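Local atomic coordinates of cysteine protease (PDB entry 3OIS), a protein that probably cleaves peptide bonds as a cysteine protease of the papain family, and binds uridine-5'-diphosphate. Residues Leu220-Pro225 with Val261-Tyr266; Phe251-Ser256 with Phe267-Glu272; Ile39-Asp44 with Met125-Ile130. All blocks are in the same frame, centred on the assembly; numbering follows the deposited sequence. Where two conformers were deposited one is given.

How the contacts relate
Contacts 1 and 2 are neighbours, with centres about 8 Å apart. Their segments alternate along the chain, and 261-266 leads straight into 267-272. The seam between them is polar as well as packed: Ile224 N lies 2.9 Å from Trp268 O, a probable hydrogen bond, and Glu263 OE1 forms a 2.9 Å salt bridge with Arg252 NH1. Contact 3 lies across the chain's centre from contact 1, about 28 Å between centres. Its nearest atoms are about 11 Å from those of contact 2. Contact 3 alone holds residues of the UDP pocket; contact 2 lies in the antiparallel sheet of the papain-like fold, and contact 1 in loops beside it.

Contact 1 of 3, residues Leu220-Pro225 with Val261-Tyr266; sequences LPVRIP and VGEDGY
Leu220 meets Val261 through one methyl each, Leu220 CD1 lying 4.0 Å from Val261 CG1. The two side chains meet at a slant, and the touch is light. The backbone of Leu220 is tied to the other loop by water. A single water donates to Leu220 O at 2.7 Å and accepts from Gly262 N at 2.8 Å, so it bridges the two main chains.

Val222 carries most of the packing. Both its methyls rest against Glu263 CG, and the two side chains cross at about a right angle. With CG1 anti to the backbone N (chi1 177°), that methyl also reaches Glu263 CD at 3.6 Å. The other methyl, Val222 CG2, rests 3.8 Å from Gly262 C. Val222 thus packs on CG and the carboxylate carbon of Glu263, while Glu263 OE1 is salt-bridged to Arg252.

The loop that receives Val222 is held by its own backbone. A type I' turn runs from Glu263 to Tyr266, closed by Glu263 N to Tyr266 O at 2.9 Å and by the reverse bond from Tyr266 N to Glu263 O.

The contact lies near the surface. Segment 220-225 packs against Trp214 of helix 212-215 and pairs by backbone with Trp268 of strand 266-270. Segment 261-266 is the last part of the loop after strand 250-254 and runs into strand 266-270.

Contact 2 of 3, residues Phe251-Ser256 with Phe267-Glu272; sequences FRIRNS and FWMPYE
Arg252 lays its side chain over one face of the Trp268 indole. Arg252 CD sits 3.7 Å from the centroid of the six-membered ring of Trp268, almost straight above it, a CH-pi contact. The guanidinium continues over the five-membered ring, with Arg252 CZ 4.4 Å from that centroid, and forms a cation-pi pair. The two planes are not parallel but 46° apart. A bend at chi2 (67°) turns the arginine chain along the indole. Arg252 NH1 and Trp268 NE1 come close, but both are donors and do not bond. The charged end of Arg252 is also salt-bridged to Glu263.

Beneath these side chains the strands pair antiparallel. Phe251 with Met269 and Ile253 with Phe267 are hydrogen-bonded pairs, while Arg252 with Trp268 is a non-hydrogen-bonded pair. Ile253 N to Phe267 O, 2.8 Å long, is the straightest of the four backbone bonds.

The opposite face carries Phe251, Ile253, Phe267 and Met269. Ile253 CG1 packs 3.8 Å from Phe267 CB. At the far end Phe251 CE2 lies 3.4 Å from Tyr271 CD1. These two rings meet obliquely, with planes 54° apart. Past the strand end, Asn255 ND2 approaches Phe267 CE1 at 3.5 Å.

Phe206 and Phe208 of strand 204-211, with Leu194 and Leu198 of helix 191-199, close over parts of this buried face. The arrangement is a beta hairpin of strands 250-254 and 266-270, part of the antiparallel sheet of the papain-like fold.

Contact 3 of 3, residues Ile39-Asp44 with Met125-Ile130; sequences IADIRD and MIRDGI. With UDP (uridine-5'-diphosphate), chain E.
Asp44 and Arg127 form the main salt bridge. The guanidinium meets the carboxylate end-on, Arg127 NH2 to Asp44 OD1 at 2.9 Å and Arg127 NH1 to Asp44 OD2 at 3.0 Å. Both oxygens use their syn lone pairs, and the planes are only 20° apart. Asp44 OD2 is also salt-bridged to Arg186. Asp41 OD2 adds a long charge contact with Arg127 NH2. Asp41 itself is gripped side-on by Arg43, through NE and NH1.

Arg127 NH1 also gives a hydrogen bond to Ile39 O at 2.9 Å. That oxygen lies 29° out of the guanidinium plane. NH1 thus serves two acceptors. A weak bond runs from Ile39 N to Met125 SD. Asp41 OD1 accepts from Arg43 N, closing an Asx turn.

Ligand bonds use the same carboxylates. UDP O2' donates to Asp44 OD1 at 2.7 Å, and UDP O3' donates to Asp41 OD2 at 2.8 Å. Arg127 borders the ribose itself and, by gripping Asp44, probably orients it for O2'. UDP C5' lies over one face of the Arg43 guanidinium, toward its rim.

Ile39 CG2 packs 3.7 Å from Arg127 CD and also near Met125 SD.

Segment 39-44 lies in the loop between strand 35-36 and helix 51-55, against the start of helix 126-135. That helix supplies Lys131 and Lys135 to UDP. Trp284 of strand 280-287 packs on Asp44, Ile126 and Ile130.

Contact 1 of 3, residues Leu220-Pro225 with Val261-Tyr266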
loop_
_atom_site.group_PDB
_atom_site.type_symbol
_atom_site.label_atom_id
_atom_site.label_comp_id
_atom_site.label_asym_id
_atom_site.label_seq_id
_atom_site.Cartn_x
_atom_site.Cartn_y
_atom_site.Cartn_z
ATOM N N LEU A 220 10.813 -15.985 -0.103
ATOM C CA LEU A 220 10.815 -14.547 -0.560
ATOM C C LEU A 220 11.840 -14.220 -1.706
ATOM O O LEU A 220 12.596 -13.233 -1.610
ATOM C CB LEU A 220 10.949 -13.582 0.629
ATOM C CG LEU A 220 9.722 -13.691 1.544
ATOM C CD1 LEU A 220 10.035 -12.932 2.800
ATOM C CD2 LEU A 220 8.544 -13.150 0.796
ATOM N N PRO A 221 11.756 -14.935 -2.823
ATOM C CA PRO A 221 12.639 -14.475 -3.923
ATOM C C PRO A 221 12.364 -13.057 -4.360
ATOM O O PRO A 221 11.233 -12.536 -4.246
ATOM C CB PRO A 221 12.346 -15.482 -5.060
ATOM C CG PRO A 221 10.823 -15.940 -4.741
ATOM C CD PRO A 221 10.916 -16.081 -3.236
ATOM N N VAL A 222 13.405 -12.403 -4.892
ATOM C CA VAL A 222 13.247 -10.999 -5.326
ATOM C C VAL A 222 12.208 -10.931 -6.453
ATOM O O VAL A 222 11.330 -10.004 -6.448
ATOM C CB VAL A 222 14.589 -10.373 -5.808
ATOM C CG1 VAL A 222 14.323 -8.978 -6.301
ATOM C CG2 VAL A 222 15.558 -10.360 -4.681
ATOM N N ARG A 223 12.279 -11.865 -7.392
ATOM C CA ARG A 223 11.238 -11.984 -8.373
ATOM C C ARG A 223 10.058 -12.839 -7.886
ATOM O O ARG A 223 10.213 -13.976 -7.535
ATOM C CB ARG A 223 11.796 -12.579 -9.724
ATOM C CG ARG A 223 12.904 -11.704 -10.330
ATOM C CD ARG A 223 13.290 -12.200 -11.716
ATOM N NE ARG A 223 14.427 -11.366 -12.105
ATOM C CZ ARG A 223 14.947 -11.291 -13.326
ATOM N NH1 ARG A 223 16.007 -10.512 -13.526
ATOM N NH2 ARG A 223 14.383 -11.943 -14.327
ATOM N N ILE A 224 8.879 -12.245 -7.874
ATOM C CA ILE A 224 7.683 -12.963 -7.438
ATOM C C ILE A 224 7.265 -13.949 -8.543
ATOM O O ILE A 224 7.044 -13.545 -9.665
ATOM C CB ILE A 224 6.573 -11.988 -7.108
ATOM C CG1 ILE A 224 7.060 -11.029 -6.063
ATOM C CG2 ILE A 224 5.369 -12.742 -6.539
ATOM C CD1 ILE A 224 5.925 -9.914 -5.750
ATOM N N PRO A 225 7.157 -15.257 -8.207
ATOM C CA PRO A 225 6.755 -16.250 -9.243
ATOM C C PRO A 225 5.340 -16.025 -9.566
ATOM O O PRO A 225 4.543 -15.698 -8.662
ATOM C CB PRO A 225 6.864 -17.593 -8.490
ATOM C CG PRO A 225 7.773 -17.328 -7.354
ATOM C CD PRO A 225 7.692 -15.902 -6.983
ATOM N N VAL A 261 14.762 -8.145 3.404
ATOM C CA VAL A 261 14.194 -9.079 2.410
ATOM C C VAL A 261 14.217 -8.428 1.014
ATOM O O VAL A 261 14.304 -7.214 0.918
ATOM C CB VAL A 261 12.684 -9.541 2.817
ATOM C CG1 VAL A 261 12.768 -10.307 4.142
ATOM C CG2 VAL A 261 11.720 -8.304 2.833
ATOM N N GLY A 262 14.092 -9.212 -0.043
ATOM C CA GLY A 262 14.101 -8.693 -1.445
ATOM C C GLY A 262 15.455 -7.990 -1.657
ATOM O O GLY A 262 16.461 -8.439 -1.144
ATOM N N GLU A 263 15.421 -6.876 -2.391
ATOM C CA GLU A 263 16.595 -6.001 -2.667
ATOM C C GLU A 263 16.295 -4.727 -1.894
ATOM O O GLU A 263 15.561 -3.863 -2.370
ATOM C CB GLU A 263 16.766 -5.777 -4.168
ATOM C CG GLU A 263 17.231 -6.997 -4.925
ATOM C CD GLU A 263 17.246 -6.811 -6.473
ATOM O OE1 GLU A 263 16.599 -5.880 -6.986
ATOM O OE2 GLU A 263 17.875 -7.599 -7.221
ATOM N N ASP A 264 16.834 -4.670 -0.671
ATOM C CA ASP A 264 16.589 -3.565 0.260
ATOM C C ASP A 264 15.120 -3.334 0.467
ATOM O O ASP A 264 14.674 -2.205 0.601
ATOM C CB ASP A 264 17.214 -2.259 -0.220
ATOM C CG ASP A 264 18.346 -1.844 0.617
ATOM O OD1 ASP A 264 18.197 -1.769 1.883
ATOM O OD2 ASP A 264 19.398 -1.627 -0.023
ATOM N N GLY A 265 14.379 -4.422 0.487
ATOM C CA GLY A 265 12.926 -4.266 0.755
ATOM C C GLY A 265 12.085 -4.180 -0.510
ATOM O O GLY A 265 10.833 -4.124 -0.420
ATOM N N TYR A 266 12.704 -4.109 -1.685
ATOM C CA TYR A 266 11.988 -4.029 -2.955
ATOM C C TYR A 266 11.937 -5.394 -3.699
ATOM O O TYR A 266 12.846 -6.276 -3.530
ATOM C CB TYR A 266 12.659 -3.002 -3.904
ATOM C CG TYR A 266 12.428 -1.568 -3.438
ATOM C CD1 TYR A 266 13.129 -1.019 -2.292
ATOM C CD2 TYR A 266 11.485 -0.750 -4.070
ATOM C CE1 TYR A 266 12.906 0.282 -1.886
ATOM C CE2 TYR A 266 11.255 0.568 -3.605
ATOM C CZ TYR A 266 11.926 1.046 -2.506
ATOM O OH TYR A 266 11.663 2.308 -2.086
HETATM O O HOH W 1 14.130 -12.027 0.230
#

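Contact 2 of 3, residues Phe251-Ser256 with Phe267-Glu272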
loop_
_atom_site.group_PDB
_atom_site.type_symbol
_atom_site.label_atom_id
_atom_site.label_comp_id
_atom_site.label_asym_id
_atom_site.label_seq_id
_atom_site.Cartn_x
_atom_site.Cartn_y
_atom_site.Cartn_z
ATOM N N PHE A 251 7.360 -5.179 -12.937
ATOM C CA PHE A 251 7.151 -3.915 -12.227
ATOM C C PHE A 251 7.878 -3.977 -10.903
ATOM O O PHE A 251 8.002 -5.055 -10.267
ATOM C CB PHE A 251 5.634 -3.648 -11.965
ATOM C CG PHE A 251 4.883 -3.204 -13.188
ATOM C CD1 PHE A 251 4.625 -1.867 -13.398
ATOM C CD2 PHE A 251 4.419 -4.123 -14.072
ATOM C CE1 PHE A 251 3.919 -1.391 -14.485
ATOM C CE2 PHE A 251 3.703 -3.683 -15.255
ATOM C CZ PHE A 251 3.443 -2.316 -15.449
ATOM N N ARG A 252 8.437 -2.829 -10.507
ATOM C CA ARG A 252 9.204 -2.762 -9.241
ATOM C C ARG A 252 8.268 -2.334 -8.127
ATOM O O ARG A 252 7.544 -1.327 -8.245
ATOM C CB ARG A 252 10.268 -1.661 -9.391
ATOM C CG ARG A 252 11.264 -1.573 -8.230
ATOM C CD ARG A 252 12.072 -2.829 -8.263
ATOM N NE ARG A 252 13.245 -2.648 -7.384
ATOM C CZ ARG A 252 14.145 -3.611 -7.128
ATOM N NH1 ARG A 252 13.949 -4.887 -7.549
ATOM N NH2 ARG A 252 15.254 -3.313 -6.399
ATOM N N ILE A 253 8.258 -3.129 -7.055
ATOM C CA ILE A 253 7.356 -2.837 -5.910
ATOM C C ILE A 253 8.153 -2.563 -4.628
ATOM O O ILE A 253 9.088 -3.264 -4.312
ATOM C CB ILE A 253 6.241 -3.926 -5.780
ATOM C CG1 ILE A 253 6.829 -5.256 -5.584
ATOM C CG2 ILE A 253 5.319 -3.990 -7.062
ATOM C CD1 ILE A 253 5.745 -6.261 -5.109
ATOM N N ARG A 254 7.750 -1.522 -3.898
ATOM C CA ARG A 254 8.239 -1.202 -2.544
ATOM C C ARG A 254 7.423 -1.993 -1.602
ATOM O O ARG A 254 6.214 -1.794 -1.473
ATOM C CB ARG A 254 7.989 0.283 -2.365
ATOM C CG ARG A 254 8.463 0.816 -0.991
ATOM C CD ARG A 254 8.035 2.296 -0.821
ATOM N NE ARG A 254 8.109 2.668 0.557
ATOM C CZ ARG A 254 9.220 3.094 1.215
ATOM N NH1 ARG A 254 10.398 3.237 0.566
ATOM N NH2 ARG A 254 9.166 3.390 2.515
ATOM N N ASN A 255 8.061 -2.956 -0.926
ATOM C CA ASN A 255 7.312 -3.759 0.092
ATOM C C ASN A 255 7.464 -3.053 1.475
ATOM O O ASN A 255 8.167 -2.004 1.552
ATOM C CB ASN A 255 7.776 -5.183 0.103
ATOM C CG ASN A 255 6.681 -6.162 0.568
ATOM O OD1 ASN A 255 5.681 -5.751 1.148
ATOM N ND2 ASN A 255 6.866 -7.444 0.280
ATOM N N SER A 256 6.795 -3.544 2.515
ATOM C CA SER A 256 6.768 -2.947 3.842
ATOM C C SER A 256 7.149 -4.026 4.850
ATOM O O SER A 256 6.574 -4.101 5.930
ATOM C CB SER A 256 5.356 -2.371 4.107
ATOM O OG SER A 256 4.372 -3.376 3.759
ATOM N N PHE A 267 10.917 -5.565 -4.528
ATOM C CA PHE A 267 10.724 -6.805 -5.301
ATOM C C PHE A 267 10.310 -6.495 -6.724
ATOM O O PHE A 267 10.005 -5.324 -7.071
ATOM C CB PHE A 267 9.619 -7.658 -4.621
ATOM C CG PHE A 267 9.994 -8.158 -3.258
ATOM C CD1 PHE A 267 9.807 -7.380 -2.090
ATOM C CD2 PHE A 267 10.487 -9.476 -3.131
ATOM C CE1 PHE A 267 10.139 -7.935 -0.779
ATOM C CE2 PHE A 267 10.782 -10.050 -1.858
ATOM C CZ PHE A 267 10.632 -9.276 -0.678
ATOM N N TRP A 268 10.319 -7.522 -7.569
ATOM C CA TRP A 268 9.884 -7.435 -8.949
ATOM C C TRP A 268 8.688 -8.320 -9.142
ATOM O O TRP A 268 8.723 -9.526 -8.750
ATOM C CB TRP A 268 10.960 -8.001 -9.883
ATOM C CG TRP A 268 12.220 -7.119 -10.122
ATOM C CD1 TRP A 268 13.530 -7.471 -9.830
ATOM C CD2 TRP A 268 12.294 -5.861 -10.834
ATOM N NE1 TRP A 268 14.403 -6.491 -10.277
ATOM C CE2 TRP A 268 13.676 -5.482 -10.861
ATOM C CE3 TRP A 268 11.331 -4.986 -11.378
ATOM C CZ2 TRP A 268 14.104 -4.277 -11.403
ATOM C CZ3 TRP A 268 11.783 -3.823 -11.996
ATOM C CH2 TRP A 268 13.151 -3.466 -11.961
ATOM N N MET A 269 7.626 -7.737 -9.723
ATOM C CA MET A 269 6.378 -8.439 -9.977
ATOM C C MET A 269 6.206 -8.601 -11.510
ATOM O O MET A 269 6.208 -7.620 -12.189
ATOM C CB MET A 269 5.146 -7.649 -9.456
ATOM C CG MET A 269 3.836 -8.430 -9.773
ATOM S SD MET A 269 2.386 -7.580 -8.975
ATOM C CE MET A 269 2.572 -8.184 -7.274
ATOM N N PRO A 270 5.979 -9.814 -12.021
ATOM C CA PRO A 270 5.858 -10.004 -13.485
ATOM C C PRO A 270 4.690 -9.218 -14.095
ATOM O O PRO A 270 3.660 -9.050 -13.459
ATOM C CB PRO A 270 5.537 -11.508 -13.653
ATOM C CG PRO A 270 5.845 -12.145 -12.282
ATOM C CD PRO A 270 5.844 -11.061 -11.247
ATOM N N TYR A 271 4.860 -8.735 -15.323
ATOM C CA TYR A 271 3.750 -8.154 -16.051
ATOM C C TYR A 271 2.485 -8.990 -16.050
ATOM O O TYR A 271 1.383 -8.451 -15.904
ATOM C CB TYR A 271 4.195 -7.955 -17.523
ATOM C CG TYR A 271 5.149 -6.785 -17.704
ATOM C CD1 TYR A 271 5.720 -6.093 -16.616
ATOM C CD2 TYR A 271 5.545 -6.387 -18.976
ATOM C CE1 TYR A 271 6.610 -5.028 -16.832
ATOM C CE2 TYR A 271 6.484 -5.301 -19.184
ATOM C CZ TYR A 271 7.007 -4.641 -18.117
ATOM O OH TYR A 271 7.911 -3.582 -18.293
ATOM N N GLU A 272 2.640 -10.314 -16.182
ATOM C CA GLU A 272 1.457 -11.223 -16.249
ATOM C C GLU A 272 0.768 -11.347 -14.871
ATOM O O GLU A 272 -0.400 -11.789 -14.786
ATOM C CB GLU A 272 1.922 -12.632 -16.681
ATOM C CG GLU A 272 2.642 -12.771 -18.071
ATOM C CD GLU A 272 4.149 -12.308 -18.138
ATOM O OE1 GLU A 272 4.690 -12.303 -19.294
ATOM O OE2 GLU A 272 4.803 -11.927 -17.090
#

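Contact 3 of 3, residues Ile39-Asp44 with Met125-Ile130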
loop_
_atom_site.group_PDB
_atom_site.type_symbol
_atom_site.label_atom_id
_atom_site.label_comp_id
_atom_site.label_asym_id
_atom_site.label_seq_id
_atom_site.Cartn_x
_atom_site.Cartn_y
_atom_site.Cartn_z
ATOM N N ILE A 39 -14.826 -2.199 -1.975
ATOM C CA ILE A 39 -16.255 -2.140 -2.507
ATOM C C ILE A 39 -16.187 -1.161 -3.681
ATOM O O ILE A 39 -15.536 -0.095 -3.568
ATOM C CB ILE A 39 -17.274 -1.674 -1.433
ATOM C CG1 ILE A 39 -18.700 -1.629 -2.031
ATOM C CG2 ILE A 39 -16.910 -0.302 -0.809
ATOM C CD1 ILE A 39 -19.780 -1.251 -0.966
ATOM N N ALA A 40 -16.823 -1.514 -4.822
ATOM C CA ALA A 40 -16.802 -0.591 -5.965
ATOM C C ALA A 40 -17.748 0.593 -5.759
ATOM O O ALA A 40 -18.799 0.439 -5.096
ATOM C CB ALA A 40 -17.177 -1.318 -7.225
ATOM N N ASP A 41 -17.359 1.741 -6.285
ATOM C CA ASP A 41 -18.173 2.917 -6.250
ATOM C C ASP A 41 -18.110 3.481 -7.697
ATOM O O ASP A 41 -17.053 3.843 -8.153
ATOM C CB ASP A 41 -17.632 3.913 -5.178
ATOM C CG ASP A 41 -18.503 5.178 -4.954
ATOM O OD1 ASP A 41 -19.291 5.601 -5.805
ATOM O OD2 ASP A 41 -18.374 5.750 -3.877
ATOM N N ILE A 42 -19.239 3.513 -8.414
ATOM C CA ILE A 42 -19.226 4.093 -9.801
ATOM C C ILE A 42 -18.783 5.613 -9.796
ATOM O O ILE A 42 -18.455 6.120 -10.867
ATOM C CB ILE A 42 -20.605 4.020 -10.503
ATOM C CG1 ILE A 42 -21.640 4.825 -9.667
ATOM C CG2 ILE A 42 -20.932 2.587 -10.736
ATOM C CD1 ILE A 42 -23.085 4.953 -10.310
ATOM N N ARG A 43 -18.786 6.319 -8.669
ATOM C CA ARG A 43 -18.272 7.717 -8.676
ATOM C C ARG A 43 -16.751 7.785 -8.762
ATOM O O ARG A 43 -16.187 8.900 -8.881
ATOM C CB ARG A 43 -18.738 8.485 -7.459
ATOM C CG ARG A 43 -20.269 8.626 -7.404
ATOM C CD ARG A 43 -20.618 9.163 -6.069
ATOM N NE ARG A 43 -20.391 8.137 -5.046
ATOM C CZ ARG A 43 -20.582 8.340 -3.768
ATOM N NH1 ARG A 43 -20.326 7.341 -2.891
ATOM N NH2 ARG A 43 -21.114 9.485 -3.329
ATOM N N ASP A 44 -16.064 6.630 -8.703
ATOM C CA ASP A 44 -14.583 6.645 -8.651
ATOM C C ASP A 44 -13.975 7.314 -9.912
ATOM O O ASP A 44 -14.312 6.987 -11.053
ATOM C CB ASP A 44 -14.015 5.244 -8.553
ATOM C CG ASP A 44 -14.180 4.600 -7.155
ATOM O OD1 ASP A 44 -14.582 5.263 -6.241
ATOM O OD2 ASP A 44 -13.936 3.396 -7.051
ATOM N N MET A 125 -9.539 -1.494 3.312
ATOM C CA MET A 125 -9.614 -1.267 1.885
ATOM C C MET A 125 -8.754 -0.040 1.593
ATOM O O MET A 125 -8.737 0.928 2.353
ATOM C CB MET A 125 -11.069 -0.977 1.468
ATOM C CG MET A 125 -11.980 -2.181 1.714
ATOM S SD MET A 125 -13.702 -1.587 1.315
ATOM C CE MET A 125 -14.554 -3.162 1.579
ATOM N N ILE A 126 -7.999 -0.126 0.510
ATOM C CA ILE A 126 -7.242 1.056 -0.008
ATOM C C ILE A 126 -8.097 2.302 -0.115
ATOM O O ILE A 126 -7.688 3.412 0.352
ATOM C CB ILE A 126 -6.570 0.739 -1.349
ATOM C CG1 ILE A 126 -5.587 -0.418 -1.047
ATOM C CG2 ILE A 126 -5.792 2.043 -1.832
ATOM C CD1 ILE A 126 -5.055 -0.987 -2.333
ATOM N N ARG A 127 -9.318 2.109 -0.607
ATOM C CA ARG A 127 -10.165 3.261 -0.823
ATOM C C ARG A 127 -10.475 3.974 0.499
ATOM O O ARG A 127 -10.714 5.208 0.535
ATOM C CB ARG A 127 -11.446 2.899 -1.566
ATOM C CG ARG A 127 -12.512 2.106 -0.673
ATOM C CD ARG A 127 -13.852 1.775 -1.439
ATOM N NE ARG A 127 -14.261 3.045 -1.902
ATOM C CZ ARG A 127 -14.374 3.422 -3.184
ATOM N NH1 ARG A 127 -14.421 2.538 -4.222
ATOM N NH2 ARG A 127 -14.548 4.731 -3.410
ATOM N N ASP A 128 -10.474 3.236 1.600
ATOM C CA ASP A 128 -10.761 3.836 2.897
ATOM C C ASP A 128 -9.510 4.551 3.487
ATOM O O ASP A 128 -9.618 5.617 4.055
ATOM C CB ASP A 128 -11.220 2.748 3.896
ATOM C CG ASP A 128 -12.620 2.267 3.572
ATOM O OD1 ASP A 128 -13.344 3.004 2.827
ATOM O OD2 ASP A 128 -13.000 1.181 4.069
ATOM N N GLY A 129 -8.323 3.986 3.229
ATOM C CA GLY A 129 -7.079 4.723 3.564
ATOM C C GLY A 129 -7.057 6.035 2.778
ATOM O O GLY A 129 -6.644 7.041 3.313
ATOM N N ILE A 130 -7.442 5.987 1.504
ATOM C CA ILE A 130 -7.502 7.206 0.688
ATOM C C ILE A 130 -8.539 8.210 1.189
ATOM O O ILE A 130 -8.273 9.389 1.290
ATOM C CB ILE A 130 -7.700 6.816 -0.764
ATOM C CG1 ILE A 130 -6.414 6.182 -1.260
ATOM C CG2 ILE A 130 -7.967 8.062 -1.682
ATOM C CD1 ILE A 130 -6.644 5.551 -2.689
HETATM N N1 UDP E . -14.045 10.510 -5.493
HETATM C C2 UDP E . -12.938 10.086 -6.175
HETATM N N3 UDP E . -11.814 10.904 -6.170
HETATM C C4 UDP E . -11.803 12.086 -5.504
HETATM C C5 UDP E . -12.949 12.554 -4.834
HETATM C C6 UDP E . -14.032 11.667 -4.759
HETATM O O2 UDP E . -12.890 9.049 -6.758
HETATM O O4 UDP E . -10.758 12.801 -5.638
HETATM C "C1'" UDP E . -15.269 9.647 -5.639
HETATM C "C2'" UDP E . -15.213 8.353 -4.856
HETATM O "O2'" UDP E . -16.036 7.446 -5.586
HETATM C "C3'" UDP E . -15.911 8.795 -3.630
HETATM C "C4'" UDP E . -17.058 9.662 -4.197
HETATM O "O4'" UDP E . -16.448 10.384 -5.288
HETATM O "O3'" UDP E . -16.457 7.629 -3.019
HETATM C "C5'" UDP E . -17.639 10.562 -3.111
HETATM O "O5'" UDP E . -16.591 11.435 -2.694
HETATM P PA UDP E . -16.805 12.729 -1.907
HETATM O O1A UDP E . -15.580 13.235 -1.248
HETATM O O2A UDP E . -17.558 13.730 -2.714
HETATM O O3A UDP E . -17.810 12.134 -0.771
HETATM P PB UDP E . -18.359 12.666 0.654
HETATM O O1B UDP E . -19.813 12.553 0.611
HETATM O O2B UDP E . -17.696 11.817 1.609
HETATM O O3B UDP E . -17.979 14.087 0.940
#